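Long-range contacts in YHDH (Escherichia coli, PDB 1O89), which probably catalyses the NADPH-dependent reduction of acryloyl-CoA to propanoyl-CoA: residues S58-K63 and N326-I331; A315-S320 and N334-R339; Q23-E28 and M80-D85; G72-N77 and V111-W116. All blocks are in the same frame, centred on the assembly; numbering follows the deposited sequence.

In the fold
Contacts 3 and 4 bring together parts of the catalytic domain. Contact 1 sets C-terminal helix 324-332 against the GroES-like domain. Contact 2 joins two pieces of the C-terminal part, next to strand 340-343, which pairs with strand 51-59. The centre of contact 1 lies about 8 Å from that of contact 2 and about 12 Å from that of contact 3. Contact 4 is about 9 Å from contact 3, centre to centre, and does not touch contact 2. Along the chain, contact 3 alternates with contacts 1 and 4, and contact 1 with contact 2. Helix 62-69 begins in contact 1 and borders contacts 3 and 4, so the helix carrying the NADP-binding Tyr62 is held from several directions.

Contact 1. Residues S58-K63 and N326-I331; sequences SSLNYK and NFAEAI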
loop_
_atom_site.group_PDB
_atom_site.type_symbol
_atom_site.label_atom_id
_atom_site.label_comp_id
_atom_site.label_asym_id
_atom_site.label_seq_id
_atom_site.Cartn_x
_atom_site.Cartn_y
_atom_site.Cartn_z
ATOM N N SER A 58 -15.758 29.950 -5.164
ATOM C CA SER A 58 -15.606 28.567 -5.620
ATOM C C SER A 58 -14.388 28.550 -6.563
ATOM O O SER A 58 -13.512 29.427 -6.454
ATOM C CB SER A 58 -16.892 28.092 -6.306
ATOM O OG SER A 58 -16.872 26.698 -6.629
ATOM N N SER A 59 -14.353 27.581 -7.481
ATOM C CA SER A 59 -13.221 27.319 -8.385
ATOM C C SER A 59 -13.666 26.614 -9.655
ATOM O O SER A 59 -14.755 26.041 -9.719
ATOM C CB SER A 59 -12.212 26.320 -7.775
ATOM O OG SER A 59 -12.066 26.491 -6.389
ATOM N N LEU A 60 -12.759 26.599 -10.625
ATOM C CA LEU A 60 -12.849 25.713 -11.763
ATOM C C LEU A 60 -11.707 24.706 -11.682
ATOM O O LEU A 60 -10.668 24.893 -12.310
ATOM C CB LEU A 60 -12.759 26.499 -13.073
ATOM C CG LEU A 60 -13.946 27.337 -13.549
ATOM C CD1 LEU A 60 -13.884 27.487 -15.057
ATOM C CD2 LEU A 60 -15.311 26.759 -13.131
ATOM N N ASN A 61 -11.895 23.633 -10.910
ATOM C CA ASN A 61 -10.985 22.463 -10.997
ATOM C C ASN A 61 -11.106 21.801 -12.353
ATOM O O ASN A 61 -12.025 22.104 -13.115
ATOM C CB ASN A 61 -11.277 21.428 -9.913
ATOM C CG ASN A 61 -10.668 21.800 -8.581
ATOM O OD1 ASN A 61 -9.473 21.592 -8.367
ATOM N ND2 ASN A 61 -11.481 22.346 -7.678
ATOM N N TYR A 62 -10.179 20.902 -12.665
ATOM C CA TYR A 62 -10.215 20.219 -13.951
ATOM C C TYR A 62 -11.531 19.446 -14.103
ATOM O O TYR A 62 -12.132 19.451 -15.175
ATOM C CB TYR A 62 -8.992 19.298 -14.131
ATOM C CG TYR A 62 -8.798 18.799 -15.543
ATOM C CD1 TYR A 62 -8.684 19.692 -16.611
ATOM C CD2 TYR A 62 -8.716 17.435 -15.818
ATOM C CE1 TYR A 62 -8.494 19.241 -17.921
ATOM C CE2 TYR A 62 -8.526 16.968 -17.134
ATOM C CZ TYR A 62 -8.420 17.884 -18.173
ATOM O OH TYR A 62 -8.245 17.448 -19.462
ATOM N N LYS A 63 -11.986 18.811 -13.024
ATOM C CA LYS A 63 -13.269 18.084 -13.029
ATOM C C LYS A 63 -14.427 18.991 -13.465
ATOM O O LYS A 63 -15.263 18.583 -14.273
ATOM C CB LYS A 63 -13.577 17.493 -11.641
ATOM C CG LYS A 63 -12.671 16.323 -11.218
ATOM C CD LYS A 63 -13.453 15.173 -10.531
ATOM C CE LYS A 63 -13.558 15.364 -8.999
ATOM N NZ LYS A 63 -14.070 14.139 -8.277
ATOM N N ASN A 326 -16.602 29.985 -20.863
ATOM C CA ASN A 326 -15.465 30.339 -21.695
ATOM C C ASN A 326 -14.125 29.965 -21.050
ATOM O O ASN A 326 -13.237 29.456 -21.731
ATOM C CB ASN A 326 -15.506 31.828 -22.057
ATOM C CG ASN A 326 -16.533 32.147 -23.144
ATOM O OD1 ASN A 326 -16.802 33.315 -23.421
ATOM N ND2 ASN A 326 -17.110 31.113 -23.761
ATOM N N PHE A 327 -13.986 30.205 -19.747
ATOM C CA PHE A 327 -12.773 29.820 -19.017
ATOM C C PHE A 327 -12.627 28.307 -18.888
ATOM O O PHE A 327 -11.511 27.800 -18.790
ATOM C CB PHE A 327 -12.710 30.493 -17.634
ATOM C CG PHE A 327 -12.013 31.819 -17.659
ATOM C CD1 PHE A 327 -12.628 32.922 -18.245
ATOM C CD2 PHE A 327 -10.729 31.956 -17.147
ATOM C CE1 PHE A 327 -11.980 34.156 -18.312
ATOM C CE2 PHE A 327 -10.075 33.179 -17.197
ATOM C CZ PHE A 327 -10.703 34.287 -17.784
ATOM N N ALA A 328 -13.747 27.587 -18.914
ATOM C CA ALA A 328 -13.712 26.130 -18.858
ATOM C C ALA A 328 -13.103 25.593 -20.142
ATOM O O ALA A 328 -12.328 24.639 -20.110
ATOM C CB ALA A 328 -15.109 25.548 -18.636
ATOM N N GLU A 329 -13.451 26.221 -21.264
ATOM C CA GLU A 329 -12.914 25.841 -22.573
ATOM C C GLU A 329 -11.408 26.079 -22.640
ATOM O O GLU A 329 -10.691 25.319 -23.289
ATOM C CB GLU A 329 -13.581 26.634 -23.703
ATOM C CG GLU A 329 -15.094 26.503 -23.782
ATOM C CD GLU A 329 -15.600 26.343 -25.206
ATOM O OE1 GLU A 329 -15.014 26.956 -26.130
ATOM O OE2 GLU A 329 -16.591 25.605 -25.399
ATOM N N ALA A 330 -10.949 27.140 -21.981
ATOM C CA ALA A 330 -9.535 27.490 -21.947
ATOM C C ALA A 330 -8.726 26.495 -21.111
ATOM O O ALA A 330 -7.622 26.116 -21.498
ATOM C CB ALA A 330 -9.353 28.906 -21.423
ATOM N N ILE A 331 -9.282 26.060 -19.981
ATOM C CA ILE A 331 -8.611 25.099 -19.096
ATOM C C ILE A 331 -8.486 23.713 -19.746
ATOM O O ILE A 331 -7.555 22.965 -19.437
ATOM C CB ILE A 331 -9.357 24.985 -17.730
ATOM C CG1 ILE A 331 -9.249 26.294 -16.948
ATOM C CG2 ILE A 331 -8.790 23.829 -16.894
ATOM C CD1 ILE A 331 -10.059 26.331 -15.679
#
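Ile331 N donates the helical hydrogen bond to Phe327 O at 3.1 Å, and both residues of that turn touch Leu60. No polar bond joins the two segments themselves. Leu60 comes in by its CD1 methyl, which lies over the helix backbone between Phe327 and Ala328. Leu60 CD1 is 3.9 Å from Ala328 N and 4.1 Å from Phe327 CB. The Phe327 ring itself leads away from this contact. Ile331 points toward segment 58-63. Its CG1 stands anti to the carbonyl carbon (chi1 -67°) and the chain is extended beyond it, which carries the CD1 methyl to Leu60. There Ile331 CD1 lies 3.7 Å from Leu60 O and 3.8 Å from Leu60 CB. The second branch of Ile331 serves Tyr62: Ile331 CG2 is 4.1 Å from Tyr62 CD1. Ile331 O lies at the edge of the ring, near its plane and 4.1 Å from Tyr62 CE1. The tyrosine and isoleucine side chains pass one another, running opposite ways.

Helix 324-332 thus packs where strand 51-59 turns into helix 62-69, and Ala328 rests on Ile68 of the latter. Leu60 also packs on Thr340 and Val342 of strand 340-343, which pairs with strand 51-59. This is the return of the C-terminal chain to the catalytic domain, as in other medium-chain dehydrogenases. Tyr62 binds NADP(+). Since its side-chain partner here is an aliphatic branch, the helix side probably limits where the ring can sit by shape rather than by directional bonds.

Contact 2. Residues A315-S320 and N334-R339; sequences AAKEIS and NQIQGR
Lys317 and Ile336 lie alongside with their side chains heading in opposite senses, Lys317 CD 3.7 Å from Ile336 CG2. The lysine chain is not extended. It bends at chi2 (105°) and again at chi4, and this curls its end over the backbone of Gln337. There Lys317 NZ makes a weak hydrogen bond to Gln337 O at 3.3 Å. Ile336 presents its CG2 branch to the lysine, while its CG1 branch packs on Ala330 and Ile331 of helix 324-332.

The firmer link is in the backbone. Lys317 N donates to Arg339 O at 2.9 Å, facing the carbonyl almost end-on. The same oxygen, Arg339 O, takes a CA-H...O contact from Ala316 CA at 3.6 Å. The N-H...O bond lies beside the parallel pairing of strands 317-319 and 340-343, and helix 324-332 joins the two in a beta-alpha-beta crossover. Ala316 and Arg339 stand next to each other, their CB atoms 4.2 Å apart. The arginine chain then leads away from Ala316, and its NE makes a weak hydrogen bond to Ile144 O. At Gly338 the positive phi by itself favours glycine. Asn334, which binds NADP(+), starts the loop where helix 324-332 ends.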
loop_
_atom_site.group_PDB
_atom_site.type_symbol
_atom_site.label_atom_id
_atom_site.label_comp_id
_atom_site.label_asym_id
_atom_site.label_seq_id
_atom_site.Cartn_x
_atom_site.Cartn_y
_atom_site.Cartn_z
ATOM N N ALA A 315 -0.560 34.461 -8.589
ATOM C CA ALA A 315 -1.619 35.077 -9.381
ATOM C C ALA A 315 -2.753 34.089 -9.659
ATOM O O ALA A 315 -2.518 33.012 -10.196
ATOM C CB ALA A 315 -1.059 35.586 -10.682
ATOM N N ALA A 316 -3.969 34.466 -9.273
ATOM C CA ALA A 316 -5.178 33.712 -9.573
ATOM C C ALA A 316 -6.132 34.527 -10.439
ATOM O O ALA A 316 -6.293 35.726 -10.233
ATOM C CB ALA A 316 -5.863 33.318 -8.284
ATOM N N LYS A 317 -6.771 33.868 -11.403
ATOM C CA LYS A 317 -7.810 34.494 -12.214
ATOM C C LYS A 317 -9.159 34.396 -11.509
ATOM O O LYS A 317 -9.687 33.306 -11.334
ATOM C CB LYS A 317 -7.918 33.824 -13.585
ATOM C CG LYS A 317 -6.779 34.147 -14.545
ATOM C CD LYS A 317 -5.814 32.975 -14.679
ATOM C CE LYS A 317 -4.431 33.420 -15.107
ATOM N NZ LYS A 317 -3.541 33.698 -13.950
ATOM N N GLU A 318 -9.719 35.534 -11.127
ATOM C CA GLU A 318 -11.061 35.582 -10.544
ATOM C C GLU A 318 -12.044 35.803 -11.671
ATOM O O GLU A 318 -11.869 36.714 -12.463
ATOM C CB GLU A 318 -11.186 36.726 -9.543
ATOM C CG GLU A 318 -10.122 36.717 -8.466
ATOM C CD GLU A 318 -10.101 37.987 -7.637
ATOM O OE1 GLU A 318 -10.562 39.056 -8.099
ATOM O OE2 GLU A 318 -9.616 37.912 -6.494
ATOM N N ILE A 319 -13.081 34.975 -11.739
ATOM C CA ILE A 319 -14.104 35.098 -12.770
ATOM C C ILE A 319 -15.509 35.057 -12.159
ATOM O O ILE A 319 -15.735 34.490 -11.078
ATOM C CB ILE A 319 -13.933 33.972 -13.840
ATOM C CG1 ILE A 319 -14.430 32.615 -13.330
ATOM C CG2 ILE A 319 -12.475 33.842 -14.267
ATOM C CD1 ILE A 319 -14.373 31.509 -14.390
ATOM N N SER A 320 -16.457 35.652 -12.867
ATOM C CA SER A 320 -17.851 35.552 -12.501
ATOM C C SER A 320 -18.404 34.230 -13.055
ATOM O O SER A 320 -17.777 33.577 -13.894
ATOM C CB SER A 320 -18.625 36.758 -13.037
ATOM O OG SER A 320 -18.822 36.658 -14.430
ATOM N N ASN A 334 -5.844 23.778 -22.367
ATOM C CA ASN A 334 -4.667 24.278 -21.657
ATOM C C ASN A 334 -4.193 25.640 -22.182
ATOM O O ASN A 334 -3.260 25.733 -22.973
ATOM C CB ASN A 334 -3.533 23.237 -21.646
ATOM C CG ASN A 334 -2.927 23.046 -20.262
ATOM O OD1 ASN A 334 -2.887 23.972 -19.448
ATOM N ND2 ASN A 334 -2.448 21.839 -19.993
ATOM N N GLN A 335 -4.876 26.688 -21.731
ATOM C CA GLN A 335 -4.533 28.072 -22.045
ATOM C C GLN A 335 -4.323 28.887 -20.770
ATOM O O GLN A 335 -3.958 30.059 -20.843
ATOM C CB GLN A 335 -5.643 28.720 -22.893
ATOM C CG GLN A 335 -5.145 29.615 -24.043
ATOM C CD GLN A 335 -4.861 31.075 -23.643
ATOM O OE1 GLN A 335 -4.000 31.720 -24.246
ATOM N NE2 GLN A 335 -5.586 31.589 -22.653
ATOM N N ILE A 336 -4.549 28.275 -19.609
ATOM C CA ILE A 336 -4.514 28.997 -18.348
ATOM C C ILE A 336 -3.368 28.485 -17.489
ATOM O O ILE A 336 -3.126 27.266 -17.402
ATOM C CB ILE A 336 -5.872 28.864 -17.590
ATOM C CG1 ILE A 336 -7.031 29.377 -18.458
ATOM C CG2 ILE A 336 -5.832 29.619 -16.248
ATOM C CD1 ILE A 336 -6.835 30.789 -19.015
ATOM N N GLN A 337 -2.668 29.439 -16.868
ATOM C CA GLN A 337 -1.638 29.146 -15.881
ATOM C C GLN A 337 -2.190 29.441 -14.490
ATOM O O GLN A 337 -2.760 30.511 -14.257
ATOM C CB GLN A 337 -0.397 29.999 -16.142
ATOM C CG GLN A 337 0.877 29.202 -16.311
ATOM C CD GLN A 337 2.007 30.054 -16.842
ATOM O OE1 GLN A 337 2.447 30.994 -16.177
ATOM N NE2 GLN A 337 2.470 29.743 -18.043
ATOM N N GLY A 338 -2.026 28.490 -13.571
ATOM C CA GLY A 338 -2.489 28.658 -12.202
ATOM C C GLY A 338 -3.999 28.541 -12.023
ATOM O O GLY A 338 -4.711 28.001 -12.868
ATOM N N ARG A 339 -4.485 29.091 -10.915
ATOM C CA ARG A 339 -5.852 28.877 -10.456
ATOM C C ARG A 339 -6.849 29.774 -11.154
ATOM O O ARG A 339 -6.584 30.967 -11.351
ATOM C CB ARG A 339 -5.949 29.160 -8.962
ATOM C CG ARG A 339 -5.442 28.069 -8.087
ATOM C CD ARG A 339 -4.036 27.638 -8.368
ATOM N NE ARG A 339 -3.473 26.847 -7.272
ATOM C CZ ARG A 339 -2.347 26.156 -7.355
ATOM N NH1 ARG A 339 -1.637 26.126 -8.483
ATOM N NH2 ARG A 339 -1.925 25.483 -6.301
#

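Contact 3. Residues Q23-E28 and M80-D85; sequences QALLLE and MIPGID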
loop_
_atom_site.group_PDB
_atom_site.type_symbol
_atom_site.label_atom_id
_atom_site.label_comp_id
_atom_site.label_asym_id
_atom_site.label_seq_id
_atom_site.Cartn_x
_atom_site.Cartn_y
_atom_site.Cartn_z
ATOM N N GLN A 23 -28.553 32.899 -8.059
ATOM C CA GLN A 23 -27.874 32.723 -9.334
ATOM C C GLN A 23 -26.986 31.487 -9.277
ATOM O O GLN A 23 -26.373 31.193 -8.263
ATOM C CB GLN A 23 -27.006 33.942 -9.671
ATOM C CG GLN A 23 -27.763 35.239 -9.820
ATOM C CD GLN A 23 -28.243 35.495 -11.247
ATOM O OE1 GLN A 23 -27.466 35.943 -12.104
ATOM N NE2 GLN A 23 -29.522 35.226 -11.499
ATOM N N ALA A 24 -26.888 30.795 -10.401
ATOM C CA ALA A 24 -26.138 29.550 -10.476
ATOM C C ALA A 24 -25.797 29.229 -11.919
ATOM O O ALA A 24 -26.615 29.456 -12.814
ATOM C CB ALA A 24 -26.959 28.434 -9.890
ATOM N N LEU A 25 -24.590 28.721 -12.150
ATOM C CA LEU A 25 -24.269 28.091 -13.421
ATOM C C LEU A 25 -24.865 26.682 -13.398
ATOM O O LEU A 25 -24.450 25.851 -12.603
ATOM C CB LEU A 25 -22.761 28.033 -13.661
ATOM C CG LEU A 25 -22.369 27.539 -15.067
ATOM C CD1 LEU A 25 -22.460 28.662 -16.071
ATOM C CD2 LEU A 25 -20.973 26.928 -15.074
ATOM N N LEU A 26 -25.852 26.455 -14.262
ATOM C CA LEU A 26 -26.566 25.188 -14.370
ATOM C C LEU A 26 -26.174 24.444 -15.654
ATOM O O LEU A 26 -26.194 25.004 -16.745
ATOM C CB LEU A 26 -28.085 25.436 -14.351
ATOM C CG LEU A 26 -29.008 24.245 -14.045
ATOM C CD1 LEU A 26 -28.882 23.827 -12.595
ATOM C CD2 LEU A 26 -30.474 24.561 -14.372
ATOM N N LEU A 27 -25.807 23.177 -15.495
ATOM C CA LEU A 27 -25.507 22.304 -16.617
ATOM C C LEU A 27 -26.741 21.473 -16.918
ATOM O O LEU A 27 -27.320 20.879 -16.021
ATOM C CB LEU A 27 -24.327 21.389 -16.285
ATOM C CG LEU A 27 -23.026 22.088 -15.877
ATOM C CD1 LEU A 27 -21.857 21.091 -15.819
ATOM C CD2 LEU A 27 -22.713 23.249 -16.816
ATOM N N GLU A 28 -27.146 21.461 -18.179
ATOM C CA GLU A 28 -28.293 20.679 -18.640
ATOM C C GLU A 28 -27.873 19.871 -19.860
ATOM O O GLU A 28 -27.044 20.329 -20.644
ATOM C CB GLU A 28 -29.444 21.612 -19.018
ATOM C CG GLU A 28 -30.096 22.301 -17.832
ATOM C CD GLU A 28 -31.085 23.382 -18.236
ATOM O OE1 GLU A 28 -30.659 24.440 -18.759
ATOM O OE2 GLU A 28 -32.293 23.176 -18.024
ATOM N N MET A 80 -27.409 19.990 -13.247
ATOM C CA MET A 80 -26.370 19.938 -12.209
ATOM C C MET A 80 -25.658 21.256 -12.068
ATOM O O MET A 80 -25.307 21.863 -13.065
ATOM C CB MET A 80 -25.345 18.850 -12.564
ATOM C CG MET A 80 -24.187 18.697 -11.586
ATOM S SD MET A 80 -24.701 18.395 -9.894
ATOM C CE MET A 80 -25.861 17.134 -10.132
ATOM N N ILE A 81 -25.437 21.690 -10.831
ATOM C CA ILE A 81 -24.568 22.829 -10.549
ATOM C C ILE A 81 -23.168 22.290 -10.206
ATOM O O ILE A 81 -23.014 21.599 -9.203
ATOM C CB ILE A 81 -25.088 23.649 -9.380
ATOM C CG1 ILE A 81 -26.419 24.318 -9.732
ATOM C CG2 ILE A 81 -24.067 24.712 -8.990
ATOM C CD1 ILE A 81 -27.087 24.991 -8.546
ATOM N N PRO A 82 -22.162 22.600 -11.020
ATOM C CA PRO A 82 -20.805 22.111 -10.785
ATOM C C PRO A 82 -20.096 22.902 -9.684
ATOM O O PRO A 82 -20.688 23.771 -9.043
ATOM C CB PRO A 82 -20.126 22.316 -12.133
ATOM C CG PRO A 82 -20.832 23.480 -12.739
ATOM C CD PRO A 82 -22.231 23.481 -12.194
ATOM N N GLY A 83 -18.831 22.585 -9.465
ATOM C CA GLY A 83 -18.019 23.203 -8.414
ATOM C C GLY A 83 -17.808 22.222 -7.276
ATOM O O GLY A 83 -18.610 22.180 -6.348
ATOM N N ILE A 84 -16.739 21.429 -7.350
ATOM C CA ILE A 84 -16.457 20.462 -6.296
ATOM C C ILE A 84 -15.950 21.101 -5.022
ATOM O O ILE A 84 -15.974 20.463 -3.977
ATOM C CB ILE A 84 -15.476 19.340 -6.763
ATOM C CG1 ILE A 84 -14.091 19.899 -7.128
ATOM C CG2 ILE A 84 -16.085 18.563 -7.933
ATOM C CD1 ILE A 84 -13.089 18.813 -7.533
ATOM N N ASP A 85 -15.474 22.339 -5.111
ATOM C CA ASP A 85 -15.028 23.095 -3.940
ATOM C C ASP A 85 -15.863 24.363 -3.764
ATOM O O ASP A 85 -16.214 25.012 -4.744
ATOM C CB ASP A 85 -13.596 23.597 -4.128
ATOM C CG ASP A 85 -12.601 22.506 -4.400
ATOM O OD1 ASP A 85 -12.881 21.295 -4.185
ATOM O OD2 ASP A 85 -11.468 22.806 -4.838
#
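Leu27 and Met80 form the tight backbone part of this contact. Leu27 N donates to Met80 O at 2.8 Å, from a position tilted 23° out of the carbonyl plane. Met80 N returns a bond of 2.9 Å to Leu27 O, this one in the carbonyl plane. Next to them Pro82 CD presses on Leu25 O at 3.3 Å. A proline has no N-H to offer, so Pro82 meets this oxygen with carbon only. The two bonds make a single antiparallel bridge, a hydrogen-bonded pair, on strand 23-28. The same strand pairs with strand 35-40. The bridge ties the N-terminal strand to the loop that leads into strand 85-93 of the catalytic domain.

Ile81 lies with Ala24 and Leu26. Its CG1 is anti to the carbonyl carbon (chi1 -66°), and Ile81 CD1 reaches Ala24 CB at 3.7 Å. Leu26 CD1 comes to Ile81 CG1 at 3.8 Å, and Trp116 packs on Ile81 from another loop. Cutting Ile81 back to an alanine is likely to open a gap between Ala24, Leu26 and Trp116, with the indole robbed of part of its support. Pro82 meets Leu25 and Leu27 instead. Leu27 CG is 4.0 Å from Pro82 CD, and the ring also rests on Ile68 of helix 62-69.

Leu25 CD2 meets Pro82 CG more loosely, at 4.2 Å, the two side chains crossing at about a right angle. Met80 CE packs on the backbone of Glu113 and Asn114. The strand ends, Gln23 and Glu28, are partly exposed, and beyond Pro82 the loop parts from strand 23-28 altogether.

Contact 4. Residues G72-N77 and V111-W116; sequences GKIIRN and VGENHW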
loop_
_atom_site.group_PDB
_atom_site.type_symbol
_atom_site.label_atom_id
_atom_site.label_comp_id
_atom_site.label_asym_id
_atom_site.label_seq_id
_atom_site.Cartn_x
_atom_site.Cartn_y
_atom_site.Cartn_z
ATOM N N GLY A 72 -15.512 14.669 -21.017
ATOM C CA GLY A 72 -15.432 13.770 -19.874
ATOM C C GLY A 72 -16.759 13.075 -19.572
ATOM O O GLY A 72 -17.626 12.959 -20.447
ATOM N N LYS A 73 -16.912 12.613 -18.333
ATOM C CA LYS A 73 -18.122 11.919 -17.897
ATOM C C LYS A 73 -18.124 11.892 -16.368
ATOM O O LYS A 73 -18.181 10.837 -15.746
ATOM C CB LYS A 73 -18.180 10.493 -18.478
ATOM C CG LYS A 73 -18.879 10.357 -19.849
ATOM C CD LYS A 73 -19.672 9.051 -19.960
ATOM C CE LYS A 73 -19.976 8.683 -21.412
ATOM N NZ LYS A 73 -21.286 7.983 -21.563
ATOM N N ILE A 74 -18.039 13.070 -15.776
ATOM C CA ILE A 74 -17.998 13.225 -14.323
ATOM C C ILE A 74 -19.415 13.450 -13.788
ATOM O O ILE A 74 -19.648 13.460 -12.568
ATOM C CB ILE A 74 -17.045 14.406 -13.976
ATOM C CG1 ILE A 74 -15.598 13.964 -14.213
ATOM C CG2 ILE A 74 -17.227 14.921 -12.535
ATOM C CD1 ILE A 74 -14.638 15.098 -14.390
ATOM N N ILE A 75 -20.362 13.617 -14.712
ATOM C CA ILE A 75 -21.729 13.970 -14.361
ATOM C C ILE A 75 -22.703 13.040 -15.074
ATOM O O ILE A 75 -22.703 12.912 -16.300
ATOM C CB ILE A 75 -22.005 15.457 -14.692
ATOM C CG1 ILE A 75 -20.907 16.328 -14.059
ATOM C CG2 ILE A 75 -23.420 15.863 -14.221
ATOM C CD1 ILE A 75 -21.290 17.746 -13.811
ATOM N N ARG A 76 -23.516 12.380 -14.262
ATOM C CA ARG A 76 -24.537 11.461 -14.728
ATOM C C ARG A 76 -25.921 12.117 -14.607
ATOM O O ARG A 76 -26.807 11.838 -15.410
ATOM C CB ARG A 76 -24.458 10.172 -13.898
ATOM C CG ARG A 76 -25.769 9.415 -13.766
ATOM C CD ARG A 76 -25.638 8.006 -13.236
ATOM N NE ARG A 76 -26.805 7.232 -13.625
ATOM C CZ ARG A 76 -26.782 5.998 -14.114
ATOM N NH1 ARG A 76 -25.638 5.336 -14.282
ATOM N NH2 ARG A 76 -27.920 5.412 -14.432
ATOM N N ASN A 77 -26.085 13.001 -13.616
ATOM C CA ASN A 77 -27.386 13.530 -13.232
ATOM C C ASN A 77 -27.525 15.007 -13.551
ATOM O O ASN A 77 -26.762 15.834 -13.061
ATOM C CB ASN A 77 -27.622 13.318 -11.736
ATOM C CG ASN A 77 -27.423 11.876 -11.311
ATOM O OD1 ASN A 77 -26.289 11.424 -11.200
ATOM N ND2 ASN A 77 -28.513 11.152 -11.066
ATOM N N VAL A 111 -20.136 16.570 -4.262
ATOM C CA VAL A 111 -20.610 17.920 -4.514
ATOM C C VAL A 111 -20.000 18.428 -5.820
ATOM O O VAL A 111 -18.817 18.231 -6.091
ATOM C CB VAL A 111 -20.274 18.860 -3.327
ATOM C CG1 VAL A 111 -20.740 20.271 -3.590
ATOM C CG2 VAL A 111 -20.912 18.334 -2.031
ATOM N N GLY A 112 -20.816 19.090 -6.633
ATOM C CA GLY A 112 -20.411 19.467 -7.977
ATOM C C GLY A 112 -20.466 18.367 -9.024
ATOM O O GLY A 112 -20.249 18.652 -10.199
ATOM N N GLU A 113 -20.767 17.137 -8.614
ATOM C CA GLU A 113 -20.814 15.990 -9.515
ATOM C C GLU A 113 -22.199 15.345 -9.534
ATOM O O GLU A 113 -22.850 15.314 -10.576
ATOM C CB GLU A 113 -19.765 14.939 -9.130
ATOM C CG GLU A 113 -18.343 15.471 -9.097
ATOM C CD GLU A 113 -17.341 14.405 -8.701
ATOM O OE1 GLU A 113 -16.878 13.651 -9.592
ATOM O OE2 GLU A 113 -17.031 14.308 -7.496
ATOM N N ASN A 114 -22.637 14.817 -8.396
ATOM C CA ASN A 114 -23.984 14.270 -8.285
ATOM C C ASN A 114 -24.840 14.986 -7.238
ATOM O O ASN A 114 -25.942 14.540 -6.906
ATOM C CB ASN A 114 -23.936 12.754 -8.043
ATOM C CG ASN A 114 -23.215 12.376 -6.762
ATOM O OD1 ASN A 114 -23.076 13.181 -5.835
ATOM N ND2 ASN A 114 -22.761 11.132 -6.699
ATOM N N HIS A 115 -24.340 16.123 -6.757
ATOM C CA HIS A 115 -25.044 16.932 -5.784
ATOM C C HIS A 115 -24.702 18.395 -6.081
ATOM O O HIS A 115 -23.538 18.726 -6.197
ATOM C CB HIS A 115 -24.622 16.508 -4.367
ATOM C CG HIS A 115 -25.257 17.307 -3.272
ATOM N ND1 HIS A 115 -26.148 16.764 -2.375
ATOM C CD2 HIS A 115 -25.121 18.609 -2.921
ATOM C CE1 HIS A 115 -26.544 17.697 -1.528
ATOM N NE2 HIS A 115 -25.927 18.825 -1.831
ATOM N N TRP A 116 -25.705 19.256 -6.220
ATOM C CA TRP A 116 -25.497 20.653 -6.603
ATOM C C TRP A 116 -24.414 21.303 -5.757
ATOM O O TRP A 116 -24.490 21.297 -4.540
ATOM C CB TRP A 116 -26.788 21.474 -6.490
ATOM C CG TRP A 116 -27.781 21.251 -7.603
ATOM C CD1 TRP A 116 -27.731 20.300 -8.588
ATOM C CD2 TRP A 116 -28.975 21.996 -7.836
ATOM N NE1 TRP A 116 -28.822 20.410 -9.417
ATOM C CE2 TRP A 116 -29.599 21.451 -8.981
ATOM C CE3 TRP A 116 -29.591 23.077 -7.190
ATOM C CZ2 TRP A 116 -30.804 21.949 -9.488
ATOM C CZ3 TRP A 116 -30.783 23.578 -7.706
ATOM C CH2 TRP A 116 -31.375 23.008 -8.843
#
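Ile74 opens the contact by setting its CG2 methyl against the carboxylate of Glu113, 3.2 Å from OE1 and 3.7 Å from CG. The two side chains run at a slant to each other. Glu113 CG is anti to the carbonyl carbon (chi1 -57°), which sends the acid chain across Ile74 CG2 and brings Glu113 CB within 3.7 Å of Ile74 O. The carboxylate has its strongest partner elsewhere: OE2 forms a salt bridge with Lys63 NZ. With the Glu113 carboxylate gone, as in an alanine here, Lys63 would probably lose its countercharge and Ile74 CG2 the chain it rests on.

Ile75 comes next and across this contact meets only backbone oxygens. Ile75 CG2 is 3.7 Å from Glu113 O, and Ile75 CD1 is 3.9 Å from Gly112 O. Asn77 ends the walk. It lies beside Asn114, pointing the same way. Asn77 OD1 is 4.2 Å from Asn114 CB.

Both segments are loops of the GroES-like domain, and the contact lies at the surface. Ile74 also packs on Lys63 and Leu66 of helix 62-69, the helix of the NADP-binding Tyr62. Ile75 touches both Ala67 of that helix and Leu27 of strand 23-28, while Trp116 rests on Leu26 of the same strand.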